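Local coordinates for retropepsin-like aspartic endopeptidase domain-containing protein (Legionella pneumophila subsp. pneumophila str. Philadelphia 1, PDB 2PMA) that is of unknown function but has a retropepsin-like fold and may be an aspartic endopeptidase, at residues A[40-51]-A[60-68]; A[98-107]-A[121-132]. All blocks are in the same frame, centred on the assembly; numbering follows the deposited sequence.

Interaction 1: residues A[40-51]-A[60-68]; sequences EIEKKGIPYLRF and YSFEGEYVG. With FMT (formic acid), chain F.
The antiparallel hairpin of strands 46-55 and 58-71 brings Tyr48 opposite Glu65, Leu49 opposite Gly64, Arg50 opposite Glu63 and Phe51 opposite Phe62. The register rests on reciprocal backbone bonds in the two hydrogen-bonded pairs, among them Leu49 N to Gly64 O at 2.9 Å and Phe62 N to Phe51 O at 2.8 Å. Tyr66 N adds a further bond to Pro47 O, and a water bridges that same oxygen to Tyr66 O.

On one face, Arg50 and Glu63 lie alongside each other. Arg50 turns the side of its guanidinium to the carboxylate, so that NE and NH2 both grip Glu63 OE2, each at 3.2 Å. That oxygen lies 11° out of the guanidinium plane. The other carboxylate oxygen, Glu63 OE1, lies beside the end of Lys43, in a long salt bridge of 3.6 Å to NZ; two positive groups around a single acid would probably favour its ionised form. Tyr48 is sandwiched, with Lys43 CD over one ring face and Glu65 CA over the opposite one in a CH-pi contact.

Leu49, Phe51 and Phe62 make the other face largely apolar. Phe51 has CG between its backbone N and carbonyl carbon (chi1 59°), which lays the ring face against Phe62 CB, 3.4 Å from Phe51 CZ. The ring planes differ by only 14°, but the rings are displaced too far for a full stack. Leu49 CG stands over a face of the Tyr66 ring, 3.9 Å from its centroid, while the carboxylate of Glu40 meets that ring at its edge.

Strand 31-43 flanks the hairpin beside 46-55, where Phe51 touches Ala35 and Ile38. Strand 90-100 pairs with 58-71 on the hairpin's other side, where Leu49 and Tyr66 pack on Pro92.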
loop_
_atom_site.group_PDB
_atom_site.type_symbol
_atom_site.label_atom_id
_atom_site.label_comp_id
_atom_site.label_asym_id
_atom_site.label_seq_id
_atom_site.Cartn_x
_atom_site.Cartn_y
_atom_site.Cartn_z
ATOM N N GLU A 40 10.376 14.056 -6.147
ATOM C CA GLU A 40 11.314 13.777 -5.052
ATOM C C GLU A 40 11.606 15.093 -4.335
ATOM O O GLU A 40 11.791 16.143 -4.988
ATOM C CB GLU A 40 12.603 13.166 -5.611
ATOM C CG GLU A 40 13.620 12.803 -4.528
ATOM C CD GLU A 40 14.785 11.931 -5.006
ATOM O OE1 GLU A 40 15.510 11.442 -4.122
ATOM O OE2 GLU A 40 14.988 11.734 -6.233
ATOM N N ILE A 41 11.607 15.059 -3.004
ATOM C CA ILE A 41 12.001 16.198 -2.192
ATOM C C ILE A 41 13.017 15.708 -1.166
ATOM O O ILE A 41 13.140 14.517 -0.949
ATOM C CB ILE A 41 10.789 16.848 -1.499
ATOM C CG1 ILE A 41 10.095 15.837 -0.596
ATOM C CG2 ILE A 41 9.814 17.432 -2.544
ATOM C CD1 ILE A 41 9.034 16.445 0.305
ATOM N N GLU A 42 13.750 16.628 -0.554
ATOM C CA GLU A 42 14.650 16.260 0.537
ATOM C C GLU A 42 14.209 16.977 1.794
ATOM O O GLU A 42 13.967 18.188 1.764
ATOM C CB GLU A 42 16.101 16.621 0.201
ATOM C CG GLU A 42 17.019 15.405 0.008
ATOM C CD GLU A 42 16.968 14.808 -1.402
ATOM O OE1 GLU A 42 16.154 15.259 -2.244
ATOM O OE2 GLU A 42 17.761 13.875 -1.670
ATOM N N LYS A 43 14.047 16.226 2.878
ATOM C CA LYS A 43 13.826 16.804 4.180
ATOM C C LYS A 43 15.075 16.490 5.016
ATOM O O LYS A 43 15.340 15.344 5.364
ATOM C CB LYS A 43 12.553 16.232 4.804
ATOM C CG LYS A 43 11.287 16.508 3.959
ATOM C CD LYS A 43 10.103 15.711 4.495
ATOM C CE LYS A 43 8.795 16.368 4.131
ATOM N NZ LYS A 43 8.627 17.667 4.836
ATOM N N LYS A 44 15.877 17.516 5.272
ATOM C CA LYS A 44 17.101 17.362 6.063
ATOM C C LYS A 44 18.034 16.290 5.506
ATOM O O LYS A 44 18.605 15.477 6.249
ATOM C CB LYS A 44 16.766 17.095 7.537
ATOM C CG LYS A 44 16.010 18.251 8.186
ATOM C CD LYS A 44 16.449 18.459 9.634
ATOM C CE LYS A 44 15.558 19.499 10.321
ATOM N NZ LYS A 44 15.211 19.092 11.722
ATOM N N GLY A 45 18.183 16.287 4.189
ATOM C CA GLY A 45 19.083 15.356 3.527
ATOM C C GLY A 45 18.487 13.971 3.390
ATOM O O GLY A 45 19.165 13.062 2.890
ATOM N N ILE A 46 17.237 13.788 3.835
ATOM C CA ILE A 46 16.529 12.508 3.637
ATOM C C ILE A 46 15.541 12.619 2.465
ATOM O O ILE A 46 14.685 13.529 2.473
ATOM C CB ILE A 46 15.749 12.078 4.888
ATOM C CG1 ILE A 46 16.679 12.007 6.111
ATOM C CG2 ILE A 46 15.034 10.717 4.658
ATOM C CD1 ILE A 46 15.958 11.545 7.342
ATOM N N PRO A 47 15.652 11.707 1.475
ATOM C CA PRO A 47 14.743 11.757 0.341
ATOM C C PRO A 47 13.340 11.254 0.702
ATOM O O PRO A 47 13.181 10.224 1.385
ATOM C CB PRO A 47 15.396 10.833 -0.700
ATOM C CG PRO A 47 16.170 9.863 0.082
ATOM C CD PRO A 47 16.628 10.598 1.351
ATOM N N TYR A 48 12.357 12.012 0.229
ATOM C CA TYR A 48 10.958 11.660 0.347
ATOM C C TYR A 48 10.433 11.760 -1.066
ATOM O O TYR A 48 10.973 12.558 -1.889
ATOM C CB TYR A 48 10.205 12.696 1.222
ATOM C CG TYR A 48 10.350 12.427 2.698
ATOM C CD1 TYR A 48 9.281 11.925 3.436
ATOM C CD2 TYR A 48 11.575 12.651 3.353
ATOM C CE1 TYR A 48 9.406 11.655 4.811
ATOM C CE2 TYR A 48 11.711 12.373 4.723
ATOM C CZ TYR A 48 10.620 11.878 5.432
ATOM O OH TYR A 48 10.763 11.601 6.784
ATOM N N LEU A 49 9.352 11.026 -1.342
ATOM C CA LEU A 49 8.571 11.273 -2.555
ATOM C C LEU A 49 7.212 11.846 -2.162
ATOM O O LEU A 49 6.587 11.385 -1.183
ATOM C CB LEU A 49 8.361 9.960 -3.313
ATOM C CG LEU A 49 9.616 9.249 -3.825
ATOM C CD1 LEU A 49 9.142 8.124 -4.690
ATOM C CD2 LEU A 49 10.500 10.211 -4.679
ATOM N N ARG A 50 6.790 12.871 -2.885
ATOM C CA ARG A 50 5.409 13.358 -2.805
ATOM C C ARG A 50 4.687 12.695 -3.959
ATOM O O ARG A 50 5.227 12.597 -5.076
ATOM C CB ARG A 50 5.380 14.872 -2.979
ATOM C CG ARG A 50 4.010 15.510 -2.855
ATOM C CD ARG A 50 4.120 17.041 -3.146
ATOM N NE ARG A 50 4.873 17.709 -2.074
ATOM C CZ ARG A 50 5.701 18.741 -2.239
ATOM N NH1 ARG A 50 5.935 19.247 -3.456
ATOM N NH2 ARG A 50 6.314 19.268 -1.178
ATOM N N PHE A 51 3.476 12.218 -3.701
ATOM C CA PHE A 51 2.726 11.552 -4.737
ATOM C C PHE A 51 1.234 11.683 -4.491
ATOM O O PHE A 51 0.792 11.947 -3.343
ATOM C CB PHE A 51 3.138 10.047 -4.804
ATOM C CG PHE A 51 2.910 9.268 -3.515
ATOM C CD1 PHE A 51 3.890 9.230 -2.496
ATOM C CD2 PHE A 51 1.722 8.544 -3.333
ATOM C CE1 PHE A 51 3.698 8.498 -1.322
ATOM C CE2 PHE A 51 1.494 7.822 -2.171
ATOM C CZ PHE A 51 2.486 7.770 -1.145
ATOM N N TYR A 60 -5.690 12.412 -3.450
ATOM C CA TYR A 60 -5.133 12.529 -2.076
ATOM C C TYR A 60 -3.615 12.580 -2.194
ATOM O O TYR A 60 -3.031 11.658 -2.757
ATOM C CB TYR A 60 -5.519 11.307 -1.173
ATOM C CG TYR A 60 -7.077 11.252 -0.984
ATOM C CD1 TYR A 60 -7.674 11.738 0.189
ATOM C CD2 TYR A 60 -7.913 10.814 -2.013
ATOM C CE1 TYR A 60 -9.125 11.766 0.313
ATOM C CE2 TYR A 60 -9.327 10.797 -1.888
ATOM C CZ TYR A 60 -9.913 11.281 -0.704
ATOM O OH TYR A 60 -11.276 11.313 -0.551
ATOM N N SER A 61 -3.016 13.594 -1.573
ATOM C CA SER A 61 -1.571 13.798 -1.666
ATOM C C SER A 61 -0.885 13.216 -0.418
ATOM O O SER A 61 -1.382 13.400 0.742
ATOM C CB SER A 61 -1.286 15.298 -1.836
ATOM O OG SER A 61 0.111 15.497 -2.046
ATOM N N PHE A 62 0.224 12.497 -0.645
ATOM C CA PHE A 62 1.001 11.936 0.447
ATOM C C PHE A 62 2.472 12.304 0.291
ATOM O O PHE A 62 2.927 12.614 -0.816
ATOM C CB PHE A 62 0.914 10.408 0.381
ATOM C CG PHE A 62 -0.447 9.859 0.672
ATOM C CD1 PHE A 62 -0.750 9.428 1.965
ATOM C CD2 PHE A 62 -1.419 9.789 -0.325
ATOM C CE1 PHE A 62 -2.022 8.928 2.289
ATOM C CE2 PHE A 62 -2.687 9.264 -0.032
ATOM C CZ PHE A 62 -2.989 8.828 1.294
ATOM N N GLU A 63 3.223 12.202 1.392
ATOM C CA GLU A 63 4.697 12.161 1.288
ATOM C C GLU A 63 5.154 10.896 2.022
ATOM O O GLU A 63 4.574 10.503 3.068
ATOM C CB GLU A 63 5.341 13.405 1.892
ATOM C CG GLU A 63 4.877 14.709 1.189
ATOM C CD GLU A 63 5.645 15.951 1.655
ATOM O OE1 GLU A 63 6.326 15.846 2.685
ATOM O OE2 GLU A 63 5.546 17.014 0.972
ATOM N N GLY A 64 6.159 10.237 1.482
ATOM C CA GLY A 64 6.674 9.025 2.125
ATOM C C GLY A 64 8.180 8.963 1.961
ATOM O O GLY A 64 8.702 9.409 0.949
ATOM N N GLU A 65 8.859 8.397 2.957
ATOM C CA GLU A 65 10.300 8.212 2.893
ATOM C C GLU A 65 10.627 7.362 1.676
ATOM O O GLU A 65 10.003 6.337 1.473
ATOM C CB GLU A 65 10.773 7.492 4.157
ATOM C CG GLU A 65 10.689 8.367 5.386
ATOM C CD GLU A 65 10.923 7.539 6.634
ATOM O OE1 GLU A 65 9.951 7.306 7.368
ATOM O OE2 GLU A 65 12.070 7.082 6.803
ATOM N N TYR A 66 11.638 7.763 0.898
ATOM C CA TYR A 66 11.991 7.096 -0.354
ATOM C C TYR A 66 13.084 6.104 0.010
ATOM O O TYR A 66 14.229 6.509 0.359
ATOM C CB TYR A 66 12.516 8.148 -1.344
ATOM C CG TYR A 66 12.766 7.710 -2.793
ATOM C CD1 TYR A 66 13.291 8.636 -3.722
ATOM C CD2 TYR A 66 12.490 6.416 -3.243
ATOM C CE1 TYR A 66 13.513 8.269 -5.084
ATOM C CE2 TYR A 66 12.748 6.023 -4.598
ATOM C CZ TYR A 66 13.245 6.962 -5.494
ATOM O OH TYR A 66 13.466 6.600 -6.818
ATOM N N VAL A 67 12.745 4.819 -0.033
ATOM C CA VAL A 67 13.653 3.819 0.531
ATOM C C VAL A 67 14.323 2.902 -0.481
ATOM O O VAL A 67 15.187 2.084 -0.109
ATOM C CB VAL A 67 13.022 3.027 1.704
ATOM C CG1 VAL A 67 12.639 3.982 2.852
ATOM C CG2 VAL A 67 11.787 2.223 1.252
ATOM N N GLY A 68 13.976 3.029 -1.752
ATOM C CA GLY A 68 14.676 2.209 -2.766
ATOM C C GLY A 68 13.891 2.150 -4.057
ATOM O O GLY A 68 12.890 2.812 -4.202
HETATM C C FMT F . 6.528 7.889 6.404
HETATM O O1 FMT F . 6.878 7.450 7.555
HETATM O O2 FMT F . 7.211 7.819 5.350
HETATM O O HOH W 1 14.463 7.988 2.725
#

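Interaction 2: residues A[98-107]-A[121-132]; sequences IKLGDKVRTI and LLLGRDAIIDFN. With FMT (formic acid), chain H; ACT (acetate ion), chain E.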
loop_
_atom_site.group_PDB
_atom_site.type_symbol
_atom_site.label_atom_id
_atom_site.label_comp_id
_atom_site.label_asym_id
_atom_site.label_seq_id
_atom_site.Cartn_x
_atom_site.Cartn_y
_atom_site.Cartn_z
ATOM N N ILE A 98 -0.284 2.434 7.255
ATOM C CA ILE A 98 -1.513 1.734 6.818
ATOM C C ILE A 98 -2.181 1.044 8.006
ATOM O O ILE A 98 -1.517 0.352 8.794
ATOM C CB ILE A 98 -1.202 0.649 5.779
ATOM C CG1 ILE A 98 -0.608 1.289 4.520
ATOM C CG2 ILE A 98 -2.475 -0.146 5.391
ATOM C CD1 ILE A 98 -0.119 0.305 3.503
ATOM N N LYS A 99 -3.502 1.228 8.106
ATOM C CA LYS A 99 -4.286 0.598 9.158
ATOM C C LYS A 99 -5.135 -0.525 8.543
ATOM O O LYS A 99 -5.774 -0.340 7.509
ATOM C CB LYS A 99 -5.151 1.654 9.854
ATOM C CG LYS A 99 -6.100 1.114 10.931
ATOM C CD LYS A 99 -6.848 2.259 11.559
ATOM C CE LYS A 99 -7.396 1.882 12.928
ATOM N NZ LYS A 99 -8.555 0.967 12.783
ATOM N N LEU A 100 -5.087 -1.699 9.151
ATOM C CA LEU A 100 -5.881 -2.857 8.723
ATOM C C LEU A 100 -6.536 -3.375 10.001
ATOM O O LEU A 100 -5.832 -3.834 10.910
ATOM C CB LEU A 100 -4.981 -3.931 8.099
ATOM C CG LEU A 100 -5.623 -5.281 7.727
ATOM C CD1 LEU A 100 -6.647 -5.071 6.639
ATOM C CD2 LEU A 100 -4.514 -6.249 7.236
ATOM N N GLY A 101 -7.864 -3.266 10.085
ATOM C CA GLY A 101 -8.566 -3.572 11.344
ATOM C C GLY A 101 -8.060 -2.618 12.405
ATOM O O GLY A 101 -7.988 -1.405 12.168
ATOM N N ASP A 102 -7.673 -3.151 13.565
ATOM C CA ASP A 102 -7.179 -2.304 14.642
ATOM C C ASP A 102 -5.650 -2.150 14.657
ATOM O O ASP A 102 -5.085 -1.663 15.638
ATOM C CB ASP A 102 -7.643 -2.844 16.007
ATOM C CG ASP A 102 -9.152 -2.784 16.171
ATOM O OD1 ASP A 102 -9.732 -1.704 15.898
ATOM O OD2 ASP A 102 -9.746 -3.815 16.550
ATOM N N LYS A 103 -4.977 -2.593 13.608
ATOM C CA LYS A 103 -3.514 -2.633 13.618
ATOM C C LYS A 103 -3.011 -1.562 12.660
ATOM O O LYS A 103 -3.545 -1.435 11.560
ATOM C CB LYS A 103 -3.026 -4.013 13.094
ATOM C CG LYS A 103 -3.317 -5.195 14.013
ATOM C CD LYS A 103 -2.805 -6.497 13.349
ATOM C CE LYS A 103 -3.135 -7.726 14.176
ATOM N NZ LYS A 103 -2.817 -8.957 13.367
ATOM N N VAL A 104 -1.992 -0.814 13.074
ATOM C CA VAL A 104 -1.337 0.141 12.196
ATOM C C VAL A 104 0.134 -0.281 12.007
ATOM O O VAL A 104 0.805 -0.647 12.981
ATOM C CB VAL A 104 -1.395 1.561 12.793
ATOM C CG1 VAL A 104 -0.664 2.585 11.870
ATOM C CG2 VAL A 104 -2.865 1.995 13.023
ATOM N N ARG A 105 0.627 -0.239 10.766
ATOM C CA ARG A 105 2.032 -0.591 10.480
ATOM C C ARG A 105 2.590 0.379 9.436
ATOM O O ARG A 105 1.854 1.009 8.716
ATOM C CB ARG A 105 2.166 -2.017 9.925
ATOM C CG ARG A 105 1.698 -3.152 10.860
ATOM C CD ARG A 105 2.666 -3.380 12.063
ATOM N NE ARG A 105 2.188 -4.529 12.845
ATOM C CZ ARG A 105 1.292 -4.473 13.828
ATOM N NH1 ARG A 105 0.760 -3.312 14.191
ATOM N NH2 ARG A 105 0.931 -5.594 14.456
ATOM N N THR A 106 3.905 0.491 9.396
ATOM C CA THR A 106 4.546 1.268 8.368
ATOM C C THR A 106 5.156 0.221 7.446
ATOM O O THR A 106 5.878 -0.682 7.872
ATOM C CB THR A 106 5.500 2.303 8.973
ATOM O OG1 THR A 106 4.730 3.123 9.884
ATOM C CG2 THR A 106 6.126 3.198 7.895
ATOM N N ILE A 107 4.762 0.314 6.185
ATOM C CA ILE A 107 4.956 -0.749 5.235
ATOM C C ILE A 107 5.598 -0.186 3.956
ATOM O O ILE A 107 5.255 0.923 3.515
ATOM C CB ILE A 107 3.577 -1.430 4.965
ATOM C CG1 ILE A 107 3.315 -2.499 6.067
ATOM C CG2 ILE A 107 3.488 -1.984 3.549
ATOM C CD1 ILE A 107 2.021 -3.196 5.953
ATOM N N LEU A 121 -4.759 -0.888 -4.052
ATOM C CA LEU A 121 -3.674 -1.214 -3.116
ATOM C C LEU A 121 -3.541 -2.738 -3.107
ATOM O O LEU A 121 -4.547 -3.445 -3.015
ATOM C CB LEU A 121 -4.025 -0.720 -1.696
ATOM C CG LEU A 121 -3.024 -1.034 -0.565
ATOM C CD1 LEU A 121 -1.607 -0.525 -0.867
ATOM C CD2 LEU A 121 -3.530 -0.480 0.806
ATOM N N LEU A 122 -2.319 -3.237 -3.233
ATOM C CA LEU A 122 -2.092 -4.680 -3.135
ATOM C C LEU A 122 -1.119 -4.862 -1.971
ATOM O O LEU A 122 -0.069 -4.205 -1.931
ATOM C CB LEU A 122 -1.503 -5.168 -4.443
ATOM C CG LEU A 122 -1.262 -6.655 -4.676
ATOM C CD1 LEU A 122 -1.186 -6.888 -6.185
ATOM C CD2 LEU A 122 0.029 -7.123 -3.971
ATOM N N LEU A 123 -1.455 -5.738 -1.027
ATOM C CA LEU A 123 -0.579 -6.041 0.095
ATOM C C LEU A 123 -0.017 -7.428 -0.155
ATOM O O LEU A 123 -0.772 -8.378 -0.278
ATOM C CB LEU A 123 -1.400 -6.009 1.398
ATOM C CG LEU A 123 -2.051 -4.654 1.704
ATOM C CD1 LEU A 123 -2.854 -4.824 3.009
ATOM C CD2 LEU A 123 -0.948 -3.532 1.841
ATOM N N GLY A 124 1.304 -7.535 -0.254
ATOM C CA GLY A 124 1.944 -8.805 -0.564
ATOM C C GLY A 124 2.393 -9.476 0.720
ATOM O O GLY A 124 1.949 -9.098 1.815
ATOM N N ARG A 125 3.288 -10.448 0.592
ATOM C CA ARG A 125 3.695 -11.272 1.728
ATOM C C ARG A 125 4.365 -10.457 2.817
ATOM O O ARG A 125 4.067 -10.656 3.983
ATOM C CB ARG A 125 4.617 -12.419 1.297
ATOM C CG ARG A 125 3.932 -13.397 0.352
ATOM C CD ARG A 125 4.770 -14.681 0.238
ATOM N NE ARG A 125 6.070 -14.463 -0.439
ATOM C CZ ARG A 125 6.251 -14.381 -1.755
ATOM N NH1 ARG A 125 5.231 -14.463 -2.601
ATOM N NH2 ARG A 125 7.480 -14.226 -2.246
ATOM N N ASP A 126 5.244 -9.518 2.445
ATOM C CA ASP A 126 5.918 -8.724 3.462
ATOM C C ASP A 126 4.900 -7.985 4.339
ATOM O O ASP A 126 5.066 -7.951 5.552
ATOM C CB ASP A 126 6.914 -7.727 2.839
ATOM C CG ASP A 126 8.165 -8.412 2.277
ATOM O OD1 ASP A 126 8.389 -9.609 2.562
ATOM O OD2 ASP A 126 8.933 -7.744 1.559
ATOM N N ALA A 127 3.898 -7.352 3.716
ATOM C CA ALA A 127 2.873 -6.596 4.443
ATOM C C ALA A 127 2.016 -7.537 5.289
ATOM O O ALA A 127 1.718 -7.241 6.429
ATOM C CB ALA A 127 1.969 -5.801 3.471
ATOM N N ILE A 128 1.597 -8.653 4.712
ATOM C CA ILE A 128 0.724 -9.596 5.454
ATOM C C ILE A 128 1.479 -10.083 6.698
ATOM O O ILE A 128 0.905 -10.194 7.802
ATOM C CB ILE A 128 0.301 -10.768 4.557
ATOM C CG1 ILE A 128 -0.572 -10.238 3.400
ATOM C CG2 ILE A 128 -0.547 -11.788 5.369
ATOM C CD1 ILE A 128 -0.682 -11.183 2.188
ATOM N N ILE A 129 2.776 -10.365 6.532
ATOM C CA ILE A 129 3.604 -10.781 7.672
ATOM C C ILE A 129 3.728 -9.649 8.704
ATOM O O ILE A 129 3.625 -9.915 9.912
ATOM C CB ILE A 129 4.977 -11.312 7.203
ATOM C CG1 ILE A 129 4.773 -12.618 6.419
ATOM C CG2 ILE A 129 5.920 -11.591 8.402
ATOM C CD1 ILE A 129 5.968 -13.003 5.507
ATOM N N ASP A 130 3.925 -8.407 8.236
ATOM C CA ASP A 130 3.972 -7.245 9.153
ATOM C C ASP A 130 2.715 -7.177 10.030
ATOM O O ASP A 130 2.792 -6.858 11.236
ATOM C CB ASP A 130 4.076 -5.916 8.392
ATOM C CG ASP A 130 5.403 -5.731 7.688
ATOM O OD1 ASP A 130 6.396 -6.368 8.098
ATOM O OD2 ASP A 130 5.434 -4.909 6.728
ATOM N N PHE A 131 1.565 -7.507 9.434
ATOM C CA PHE A 131 0.290 -7.572 10.179
ATOM C C PHE A 131 0.031 -8.919 10.875
ATOM O O PHE A 131 -1.036 -9.115 11.458
ATOM C CB PHE A 131 -0.882 -7.246 9.238
ATOM C CG PHE A 131 -0.986 -5.781 8.902
ATOM C CD1 PHE A 131 -1.459 -4.873 9.858
ATOM C CD2 PHE A 131 -0.597 -5.309 7.649
ATOM C CE1 PHE A 131 -1.539 -3.486 9.544
ATOM C CE2 PHE A 131 -0.683 -3.937 7.326
ATOM C CZ PHE A 131 -1.155 -3.031 8.261
ATOM N N ASN A 132 1.004 -9.824 10.824
ATOM C CA ASN A 132 0.910 -11.162 11.445
ATOM C C ASN A 132 -0.341 -11.935 11.030
ATOM O O ASN A 132 -1.000 -12.595 11.851
ATOM C CB ASN A 132 1.027 -11.036 12.971
ATOM C CG ASN A 132 1.498 -12.329 13.638
ATOM O OD1 ASN A 132 2.049 -13.225 12.989
ATOM N ND2 ASN A 132 1.282 -12.425 14.958
HETATM C C FMT H . 9.031 -13.642 0.996
HETATM O O1 FMT H . 9.732 -14.260 0.180
HETATM O O2 FMT H . 7.988 -14.062 1.515
HETATM C C ACT E . 7.746 -13.142 -5.236
HETATM O O ACT E . 8.878 -13.040 -4.701
HETATM O OXT ACT E . 7.169 -14.259 -5.098
HETATM C CH3 ACT E . 7.140 -11.987 -5.986
#
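Phe131 inserts its ring between Leu100 and Arg105, so the two strands of the 98-107 hairpin hold it from both faces. Leu100 CB lies 4.0 Å from the ring centroid over one face. Arg105 CG lies 3.8 Å from it over the opposite face, and the two CH-pi contacts are only 19° and 22° off the ring normal. At the ring's edge, Phe131 CZ comes 3.4 Å from Ile98 O.

Polar groups then fasten the end of the helix. Arg105 bends at chi2 (-72°), bringing NE back to Asp130 O at 2.9 Å from above the carbonyl plane. Its NH1 also bonds Val104 O, which fixes the guanidinium's rotation. Lys103 instead runs out extended past the ring, and its NZ reaches Phe131 O at 2.6 Å; Asn2 OD1 and Tyr5 OH bind the same ammonium. Ile98 CD1 meets Leu123 CD2 at 4.3 Å, carrying the apolar packing on toward strand 8-13, where Leu121 touches Ala11 and Leu13.

Helix 125-130 starts after Gly124 at the N-cap and closes in a Schellman motif at Asn132, which sets Phe131 at its exit. A Leu-Leu-Gly strand end followed by a short helix packed against the sheet is consistent with the C-terminal helix region of retropepsin-like domains.

How the interactions relate
Both segments of interaction 1 precede those of interaction 2 in the sequence; the contact centres are about 20 Å apart and the nearest atoms about 6 Å apart, without touching. One curled mixed sheet connects them. Strand 58-71 of interaction 1 pairs with strand 90-100, which supplies the start of segment 98-107, while strand 31-43 borders both strand 103-112 and strand 121-123 of interaction 2. The 40-51/60-68 contact thus joins strands with strands at the outer part of the sheet, whereas 98-107/121-132 seats the helix against it nearer the chain centre. The shared sheet is consistent with a single retropepsin-like domain.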